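Poly-beta-1,6-N-acetyl-D-glucosamine N-deacetylase (Aggregatibacter actinomycetemcomitans, PDB 4U10) probably removes N-acetyl groups from poly-beta-1,6-N-acetyl-D-glucosamine through its metal-dependent polysaccharide deacetylase domain, the part of the longer protein contained in this chain. Local coordinates at residues 38-41 and 42-46. Sequence-based numbering, arbitrary orientation.
Sequences FNWL and KDNGY. With ZN (zinc ion), chain E.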
loop_
_atom_site.group_PDB
_atom_site.type_symbol
_atom_site.label_atom_id
_atom_site.label_comp_id
_atom_site.label_asym_id
_atom_site.label_seq_id
_atom_site.Cartn_x
_atom_site.Cartn_y
_atom_site.Cartn_z
ATOM N N PHE A 38 -5.845 -14.834 8.527
ATOM C CA PHE A 38 -6.231 -14.125 9.788
ATOM C C PHE A 38 -6.384 -15.084 10.932
ATOM O O PHE A 38 -5.975 -14.804 12.053
ATOM C CB PHE A 38 -7.548 -13.381 9.603
ATOM C CG PHE A 38 -7.406 -12.088 8.867
ATOM C CD1 PHE A 38 -6.232 -11.776 8.190
ATOM C CD2 PHE A 38 -8.462 -11.218 8.801
ATOM C CE1 PHE A 38 -6.113 -10.573 7.483
ATOM C CE2 PHE A 38 -8.345 -10.037 8.099
ATOM C CZ PHE A 38 -7.164 -9.702 7.462
ATOM N N ASN A 39 -6.981 -16.229 10.623
ATOM C CA ASN A 39 -6.993 -17.381 11.555
ATOM C C ASN A 39 -5.641 -18.010 11.876
ATOM O O ASN A 39 -5.394 -18.354 13.012
ATOM C CB ASN A 39 -7.884 -18.470 10.985
ATOM C CG ASN A 39 -9.322 -18.108 11.061
ATOM O OD1 ASN A 39 -9.717 -17.241 11.851
ATOM N ND2 ASN A 39 -10.147 -18.765 10.233
ATOM N N TRP A 40 -4.796 -18.205 10.879
ATOM C CA TRP A 40 -3.523 -18.828 11.067
ATOM C C TRP A 40 -2.636 -17.926 11.914
ATOM O O TRP A 40 -1.885 -18.435 12.773
ATOM C CB TRP A 40 -2.848 -19.095 9.738
ATOM C CG TRP A 40 -1.591 -19.800 9.938
ATOM C CD1 TRP A 40 -1.425 -21.154 9.985
ATOM C CD2 TRP A 40 -0.295 -19.225 10.190
ATOM N NE1 TRP A 40 -0.113 -21.456 10.218
ATOM C CE2 TRP A 40 0.604 -20.296 10.361
ATOM C CE3 TRP A 40 0.192 -17.910 10.285
ATOM C CZ2 TRP A 40 1.974 -20.102 10.624
ATOM C CZ3 TRP A 40 1.557 -17.715 10.536
ATOM C CH2 TRP A 40 2.430 -18.807 10.707
ATOM N N LEU A 41 -2.719 -16.602 11.695
ATOM C CA LEU A 41 -1.904 -15.692 12.480
ATOM C C LEU A 41 -2.294 -15.829 13.957
ATOM O O LEU A 41 -1.420 -15.994 14.801
ATOM C CB LEU A 41 -2.063 -14.208 12.034
ATOM C CG LEU A 41 -1.602 -13.841 10.622
ATOM C CD1 LEU A 41 -2.094 -12.474 10.220
ATOM C CD2 LEU A 41 -0.091 -13.898 10.588
ATOM N N LYS A 42 -3.588 -15.747 14.262
ATOM C CA LYS A 42 -4.005 -15.648 15.689
ATOM C C LYS A 42 -3.801 -17.001 16.392
ATOM O O LYS A 42 -3.528 -17.023 17.604
ATOM C CB LYS A 42 -5.456 -15.223 15.839
ATOM C CG LYS A 42 -6.488 -16.331 15.586
ATOM C CD LYS A 42 -7.881 -15.720 15.580
ATOM C CE LYS A 42 -9.019 -16.718 15.736
ATOM N NZ LYS A 42 -8.990 -17.738 14.662
ATOM N N ASP A 43 -3.945 -18.094 15.617
ATOM C CA ASP A 43 -3.805 -19.484 16.110
ATOM C C ASP A 43 -2.336 -19.927 16.093
ATOM O O ASP A 43 -2.066 -21.107 16.234
ATOM C CB ASP A 43 -4.627 -20.496 15.252
ATOM C CG ASP A 43 -6.155 -20.275 15.357
ATOM O OD1 ASP A 43 -6.557 -19.492 16.234
ATOM O OD2 ASP A 43 -6.977 -20.807 14.550
ATOM N N ASN A 44 -1.409 -19.008 15.848
ATOM C CA ASN A 44 0.024 -19.311 15.930
ATOM C C ASN A 44 0.831 -18.282 16.710
ATOM O O ASN A 44 2.076 -18.289 16.695
ATOM C CB ASN A 44 0.568 -19.522 14.552
ATOM C CG ASN A 44 -0.103 -20.710 13.878
ATOM O OD1 ASN A 44 -1.318 -20.703 13.601
ATOM N ND2 ASN A 44 0.647 -21.764 13.713
ATOM N N GLY A 45 0.135 -17.413 17.426
ATOM C CA GLY A 45 0.822 -16.519 18.378
ATOM C C GLY A 45 1.256 -15.198 17.799
ATOM O O GLY A 45 1.986 -14.429 18.463
ATOM N N TYR A 46 0.830 -14.928 16.558
ATOM C CA TYR A 46 1.153 -13.662 15.913
ATOM C C TYR A 46 0.093 -12.685 16.322
ATOM O O TYR A 46 -1.112 -12.993 16.270
ATOM C CB TYR A 46 1.244 -13.820 14.373
ATOM C CG TYR A 46 2.439 -14.650 13.993
ATOM C CD1 TYR A 46 3.712 -14.124 14.050
ATOM C CD2 TYR A 46 2.300 -16.014 13.657
ATOM C CE1 TYR A 46 4.834 -14.891 13.726
ATOM C CE2 TYR A 46 3.410 -16.808 13.356
ATOM C CZ TYR A 46 4.672 -16.247 13.387
ATOM O OH TYR A 46 5.780 -17.018 13.075
HETATM ZN ZN ZN E . -8.747 -20.198 14.805
#
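Lys-42 doubles back alongside Asn-39, and its amine shares a zinc ion with Asp-43. Lys-42 NZ lies 2.5 Å from the zinc; Asp-43 OD2 binds it more closely, at 1.9 Å. The lysine CG sits between backbone N and carbonyl carbon (chi1 78°), which sends the chain back over Asn-39 O. A bend at the last torsion turns NZ to the metal. The Asn-39 side chain runs beside the lysine, but its OD1 is hydrogen-bonded to Tyr-91 OH.

Backbone bonds close the helix. Asp-43 N donates to Asn-39 O at 3.0 Å. Leu-41 O takes two donors, one on each face of its carbonyl plane: Asn-44 N at 3.2 Å and Tyr-46 N at 3.0 Å. The i to i+5 bond from Tyr-46 and the positive phi of Gly-45 are Schellman-like, though the inner Gly-45 N to Lys-42 O pair is long. This turn joins helix 31-42 to strand 47-48 in the NodB-type deacetylase domain, a distorted beta/alpha barrel. The zinc here is on the surface, apart from the site of Asp-75, His-144 and His-149.

Contacts with the Trp-40 ring flank the turn. Asn-44 CB makes a CH-pi contact with one Trp-40 face, 4.2 Å from the centroid of the six-membered ring. The amide stacks on the indole, with the planes 21° apart. Trp-40 CG is anti to the backbone N (chi1 -177°), and the far rim of the indole reaches Tyr-46. Trp-40 CH2 approaches Tyr-46 CE2 to 3.5 Å. The planes of these rings lie close to parallel, but the rings are displaced and meet mainly at their rims.

Apolar packing continues inward. Leu-41 CD2 meets Tyr-46 CB at 4.0 Å, and both side chains rest on Leu-263 of helix 256-263. Phe-256 stacks on Trp-40.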